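Local coordinates for signal transduction histidine-protein kinase/phosphatase MprB (Mycobacterium hassiacum, PDB 6BLK) that probably uses ATP to phosphorylate a histidine as a two-component sensor kinase, and is represented here by its nucleotide-binding catalytic domain, at residues Gln124-His129 with Ile149-Pro154; Glu32-Pro37 with Gly69-Gln74. All coordinates share one frame; numbering follows the deposited sequence. Where two conformers were deposited one is given.

Interaction 1: Gln124-His129 with Ile149-Pro154; sequences QVVLKH and IHIVLP
Ile151 meets Val126 through methyl groups alone: its CG2 branch lies 3.8 Å from Val126 CG2 and 4.1 Å from Val126 CG1, fitting against both branches of the valine as the two side chains cross obliquely. Ile151 presents this methyl to the helix because it stands opposite the backbone N, with CG1 beside that N. Val126 turns CG1 toward the next residue of the strand, where it comes 4.3 Å from Val152 O; Val152 itself is hydrogen-bonded through its backbone to Ala132 of strand 132-137. Leu153 then brings its CD2 branch to 4.5 Å from His129 CB, a loose approach just past the helix end, and Val40 touches both residues from strand 30-40. At Pro154 the contact turns partly polar: ring carbon CG sits 3.2 Å from His129 O. The imidazole of His129 is tied back to the helix that precedes it, with ND1 donating a 2.8 Å bond to Val125 O. This oxygen lies in the ring plane, although ND1 approaches it from above the carbonyl plane, on the face opposite His129 N. With NE2 hydrogen-bonded to Asp43 N, both ring nitrogens are satisfied and the rotation of the ring is fixed. No hydrogen bond joins the two segments, so the end of helix 118-128 rests on strand 147-154 by methyl packing and carbon-oxygen touches.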
loop_
_atom_site.group_PDB
_atom_site.type_symbol
_atom_site.label_atom_id
_atom_site.label_comp_id
_atom_site.label_asym_id
_atom_site.label_seq_id
_atom_site.Cartn_x
_atom_site.Cartn_y
_atom_site.Cartn_z
ATOM N N GLN A 124 8.341 -1.636 -8.093
ATOM C CA GLN A 124 9.783 -1.411 -8.247
ATOM C C GLN A 124 10.453 -1.188 -6.884
ATOM O O GLN A 124 11.482 -1.812 -6.549
ATOM C CB GLN A 124 10.009 -0.212 -9.171
ATOM C CG GLN A 124 11.508 0.027 -9.479
ATOM C CD GLN A 124 11.736 0.847 -10.745
ATOM O OE1 GLN A 124 10.843 0.976 -11.593
ATOM N NE2 GLN A 124 12.933 1.406 -10.879
ATOM N N VAL A 125 9.870 -0.308 -6.074
ATOM C CA VAL A 125 10.428 -0.004 -4.758
ATOM C C VAL A 125 10.451 -1.247 -3.889
ATOM O O VAL A 125 11.468 -1.571 -3.245
ATOM C CB VAL A 125 9.629 1.122 -4.096
ATOM C CG1 VAL A 125 10.035 1.279 -2.674
ATOM C CG2 VAL A 125 9.833 2.427 -4.818
ATOM N N VAL A 126 9.354 -1.998 -3.886
ATOM C CA VAL A 126 9.284 -3.168 -3.022
ATOM C C VAL A 126 10.303 -4.199 -3.465
ATOM O O VAL A 126 11.034 -4.754 -2.635
ATOM C CB VAL A 126 7.855 -3.730 -2.988
ATOM C CG1 VAL A 126 7.825 -5.056 -2.302
ATOM C CG2 VAL A 126 6.978 -2.762 -2.298
ATOM N N LEU A 127 10.419 -4.444 -4.772
ATOM C CA LEU A 127 11.442 -5.392 -5.231
ATOM C C LEU A 127 12.854 -4.893 -4.932
ATOM O O LEU A 127 13.741 -5.701 -4.611
ATOM C CB LEU A 127 11.275 -5.686 -6.719
ATOM C CG LEU A 127 10.002 -6.435 -7.097
ATOM C CD1 LEU A 127 9.954 -6.625 -8.607
ATOM C CD2 LEU A 127 9.888 -7.760 -6.430
ATOM N N LYS A 128 13.112 -3.599 -5.098
ATOM C CA LYS A 128 14.452 -3.095 -4.826
ATOM C C LYS A 128 14.842 -3.278 -3.361
ATOM O O LYS A 128 16.037 -3.390 -3.062
ATOM C CB LYS A 128 14.562 -1.637 -5.262
ATOM C CG LYS A 128 14.348 -0.594 -4.193
ATOM C CD LYS A 128 14.311 0.829 -4.784
ATOM C CE LYS A 128 13.892 1.856 -3.728
ATOM N NZ LYS A 128 13.851 3.259 -4.183
ATOM N N HIS A 129 13.863 -3.388 -2.464
ATOM C CA HIS A 129 14.074 -3.650 -1.043
ATOM C C HIS A 129 13.969 -5.128 -0.657
ATOM O O HIS A 129 13.891 -5.443 0.537
ATOM C CB HIS A 129 13.070 -2.834 -0.223
ATOM C CG HIS A 129 13.378 -1.377 -0.178
ATOM N ND1 HIS A 129 13.024 -0.505 -1.183
ATOM C CD2 HIS A 129 14.015 -0.634 0.756
ATOM C CE1 HIS A 129 13.433 0.714 -0.869
ATOM N NE2 HIS A 129 14.061 0.655 0.291
ATOM N N ILE A 149 -3.926 -4.591 -0.526
ATOM C CA ILE A 149 -2.574 -4.683 -1.058
ATOM C C ILE A 149 -1.687 -5.175 0.066
ATOM O O ILE A 149 -1.625 -4.542 1.128
ATOM C CB ILE A 149 -2.077 -3.339 -1.575
ATOM C CG1 ILE A 149 -3.007 -2.805 -2.679
ATOM C CG2 ILE A 149 -0.656 -3.478 -2.060
ATOM C CD1 ILE A 149 -2.958 -3.564 -3.983
ATOM N N HIS A 150 -0.978 -6.286 -0.177
ATOM C CA HIS A 150 -0.136 -6.927 0.816
ATOM C C HIS A 150 1.320 -6.756 0.385
ATOM O O HIS A 150 1.692 -7.196 -0.711
ATOM C CB HIS A 150 -0.453 -8.428 0.895
ATOM C CG HIS A 150 -1.825 -8.789 1.361
ATOM N ND1 HIS A 150 -2.040 -9.422 2.564
ATOM C CD2 HIS A 150 -3.043 -8.678 0.773
ATOM C CE1 HIS A 150 -3.329 -9.661 2.713
ATOM N NE2 HIS A 150 -3.961 -9.212 1.645
ATOM N N ILE A 151 2.142 -6.174 1.258
ATOM C CA ILE A 151 3.559 -5.921 0.998
ATOM C C ILE A 151 4.382 -6.568 2.102
ATOM O O ILE A 151 4.265 -6.203 3.286
ATOM C CB ILE A 151 3.853 -4.419 0.924
ATOM C CG1 ILE A 151 3.138 -3.807 -0.293
ATOM C CG2 ILE A 151 5.369 -4.162 0.878
ATOM C CD1 ILE A 151 3.184 -2.307 -0.367
ATOM N N VAL A 152 5.255 -7.483 1.712
ATOM C CA VAL A 152 6.167 -8.119 2.641
ATOM C C VAL A 152 7.519 -7.419 2.515
ATOM O O VAL A 152 8.042 -7.272 1.408
ATOM C CB VAL A 152 6.253 -9.623 2.361
ATOM C CG1 VAL A 152 7.303 -10.269 3.267
ATOM C CG2 VAL A 152 4.910 -10.249 2.584
ATOM N N LEU A 153 8.096 -7.001 3.656
ATOM C CA LEU A 153 9.363 -6.261 3.708
ATOM C C LEU A 153 10.321 -6.986 4.644
ATOM O O LEU A 153 9.975 -7.253 5.805
ATOM C CB LEU A 153 9.202 -4.824 4.197
ATOM C CG LEU A 153 8.460 -3.908 3.213
ATOM C CD1 LEU A 153 8.247 -2.575 3.902
ATOM C CD2 LEU A 153 9.239 -3.770 1.899
ATOM N N PRO A 154 11.530 -7.293 4.210
ATOM C CA PRO A 154 12.526 -7.783 5.159
ATOM C C PRO A 154 12.937 -6.679 6.116
ATOM O O PRO A 154 12.916 -5.486 5.797
ATOM C CB PRO A 154 13.692 -8.223 4.268
ATOM C CG PRO A 154 13.552 -7.429 3.055
ATOM C CD PRO A 154 12.073 -7.157 2.855
#

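Interaction 2: Glu32-Pro37 with Gly69-Gln74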
loop_
_atom_site.group_PDB
_atom_site.type_symbol
_atom_site.label_atom_id
_atom_site.label_comp_id
_atom_site.label_asym_id
_atom_site.label_seq_id
_atom_site.Cartn_x
_atom_site.Cartn_y
_atom_site.Cartn_z
ATOM N N GLU A 32 -7.634 3.213 10.056
ATOM C CA GLU A 32 -7.454 2.331 11.195
ATOM C C GLU A 32 -6.037 1.793 11.123
ATOM O O GLU A 32 -5.742 0.926 10.291
ATOM C CB GLU A 32 -8.479 1.200 11.174
ATOM C CG GLU A 32 -9.918 1.707 11.253
ATOM C CD GLU A 32 -10.949 0.605 11.118
ATOM O OE1 GLU A 32 -10.748 -0.310 10.290
ATOM O OE2 GLU A 32 -11.971 0.663 11.840
ATOM N N VAL A 33 -5.163 2.303 11.987
ATOM C CA VAL A 33 -3.726 2.115 11.849
ATOM C C VAL A 33 -3.244 1.229 12.980
ATOM O O VAL A 33 -3.523 1.494 14.154
ATOM C CB VAL A 33 -2.977 3.461 11.821
ATOM C CG1 VAL A 33 -1.508 3.266 11.541
ATOM C CG2 VAL A 33 -3.566 4.343 10.787
ATOM N N THR A 34 -2.581 0.136 12.617
ATOM C CA THR A 34 -1.985 -0.785 13.582
ATOM C C THR A 34 -0.599 -1.154 13.048
ATOM O O THR A 34 -0.491 -2.007 12.167
ATOM C CB THR A 34 -2.836 -2.031 13.772
ATOM O OG1 THR A 34 -4.204 -1.650 13.996
ATOM C CG2 THR A 34 -2.343 -2.837 14.950
ATOM N N VAL A 35 0.452 -0.534 13.581
ATOM C CA VAL A 35 1.799 -0.664 13.009
ATOM C C VAL A 35 2.747 -1.150 14.096
ATOM O O VAL A 35 3.028 -0.430 15.065
ATOM C CB VAL A 35 2.274 0.659 12.390
ATOM C CG1 VAL A 35 3.673 0.604 11.880
ATOM C CG2 VAL A 35 1.362 1.010 11.230
ATOM N N THR A 36 3.227 -2.381 13.953
ATOM C CA THR A 36 4.273 -2.810 14.862
ATOM C C THR A 36 5.602 -2.173 14.445
ATOM O O THR A 36 5.872 -2.005 13.258
ATOM C CB THR A 36 4.396 -4.332 14.892
ATOM O OG1 THR A 36 4.976 -4.747 16.145
ATOM C CG2 THR A 36 5.266 -4.844 13.764
ATOM N N PRO A 37 6.435 -1.775 15.415
ATOM C CA PRO A 37 7.740 -1.176 15.073
ATOM C C PRO A 37 8.599 -2.114 14.236
ATOM O O PRO A 37 8.925 -3.239 14.655
ATOM C CB PRO A 37 8.385 -0.908 16.438
ATOM C CG PRO A 37 7.190 -0.740 17.370
ATOM C CD PRO A 37 6.167 -1.702 16.864
ATOM N N GLY A 69 -7.762 0.376 6.303
ATOM C CA GLY A 69 -6.957 -0.309 7.287
ATOM C C GLY A 69 -5.500 -0.269 6.845
ATOM O O GLY A 69 -5.202 -0.452 5.680
ATOM N N VAL A 70 -4.629 0.013 7.805
ATOM C CA VAL A 70 -3.197 0.124 7.568
ATOM C C VAL A 70 -2.545 -0.701 8.664
ATOM O O VAL A 70 -2.454 -0.260 9.815
ATOM C CB VAL A 70 -2.689 1.567 7.606
ATOM C CG1 VAL A 70 -1.227 1.609 7.293
ATOM C CG2 VAL A 70 -3.511 2.475 6.678
ATOM N N ARG A 71 -2.118 -1.906 8.331
ATOM C CA ARG A 71 -1.684 -2.858 9.340
ATOM C C ARG A 71 -0.307 -3.367 8.976
ATOM O O ARG A 71 -0.053 -3.725 7.833
ATOM C CB ARG A 71 -2.649 -4.045 9.483
ATOM C CG ARG A 71 -4.152 -3.727 9.370
ATOM C CD ARG A 71 -4.797 -3.246 10.629
ATOM N NE ARG A 71 -6.238 -3.069 10.446
ATOM C CZ ARG A 71 -7.022 -2.434 11.310
ATOM N NH1 ARG A 71 -6.509 -1.918 12.421
ATOM N NH2 ARG A 71 -8.318 -2.327 11.068
ATOM N N LEU A 72 0.581 -3.385 9.948
ATOM C CA LEU A 72 1.921 -3.907 9.727
ATOM C C LEU A 72 2.228 -4.823 10.899
ATOM O O LEU A 72 2.267 -4.380 12.052
ATOM C CB LEU A 72 2.966 -2.783 9.575
ATOM C CG LEU A 72 4.367 -3.198 9.132
ATOM C CD1 LEU A 72 5.109 -1.976 8.615
ATOM C CD2 LEU A 72 5.092 -3.779 10.298
ATOM N N TYR A 73 2.435 -6.100 10.600
ATOM C CA TYR A 73 2.734 -7.101 11.606
ATOM C C TYR A 73 3.935 -7.904 11.158
ATOM O O TYR A 73 4.082 -8.187 9.974
ATOM C CB TYR A 73 1.558 -8.041 11.805
ATOM C CG TYR A 73 0.408 -7.465 12.570
ATOM C CD1 TYR A 73 0.477 -7.320 13.951
ATOM C CD2 TYR A 73 -0.755 -7.086 11.927
ATOM C CE1 TYR A 73 -0.599 -6.801 14.666
ATOM C CE2 TYR A 73 -1.802 -6.577 12.614
ATOM C CZ TYR A 73 -1.729 -6.427 13.975
ATOM O OH TYR A 73 -2.850 -5.910 14.621
ATOM N N GLN A 74 4.759 -8.302 12.121
ATOM C CA GLN A 74 5.839 -9.253 11.858
ATOM C C GLN A 74 5.255 -10.633 11.551
ATOM O O GLN A 74 4.341 -11.089 12.228
ATOM C CB GLN A 74 6.750 -9.353 13.082
ATOM C CG GLN A 74 7.961 -10.272 12.881
ATOM C CD GLN A 74 8.994 -10.157 13.974
ATOM O OE1 GLN A 74 8.785 -9.501 14.987
ATOM N NE2 GLN A 74 10.141 -10.812 13.767
#
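Glu32 and Arg71 form the salt bridge of this strand pair, OE1 to NH2 at 3.3 Å, with carboxylate and guanidinium planes turned 44° apart; OE1 also forms a salt bridge with Arg67, its stronger partner. The Arg71 side chain bends at its second torsion (chi2 -84°), which brings its guanidinium back over the neighbouring strand. There NH1 donates to Thr34 OG1 at 2.8 Å, practically in the guanidinium plane, while Glu32 O lies over one face of the group. Four backbone bonds zip the strands in parallel register: Val70 N to Glu32 O and Thr36 N to Leu72 O, both at 2.9 Å, with Thr34 N to Val70 O and Leu72 N to Thr34 O between them.

Thr34 CG2 makes a short methyl-to-hydroxyl touch with Tyr73 OH, 3.1 Å, on the Arg71 side. Side-chain carbon contacts are few. On the face covered by helix 11-25, Val33 CG2 lies 4.3 Å from Val70 CB, and Val35 CG1 rests 4.2 Å from Leu72 CB. Strands 30-40 and 67-76, joined through helix 44-60, make a beta-alpha-beta crossover in the alpha/beta sandwich of the histidine kinase, DNA gyrase B and HSP90-like ATPases, known as the Bergerat fold.

Both contacts reach the same mixed sheet, with about 15 Å between their centres; strand 79-85 lies between strands 67-76 and 147-154 and connects them. Interaction 1 is buried and joins a helix to a sheet face, relying on side-chain packing without any hydrogen bond across it. Interaction 2 is only partly buried, lies within the sheet itself and is held chiefly by backbone bonds, with a charged and hydroxyl cluster added on one face. Helix 44-60 relates the two: it links the strands of interaction 2 and also packs on Val125 and His129 of interaction 1. Bound ATP is about 11 Å from the side chain of Ile151 and from Gly69, so both residues stand back from the nucleotide.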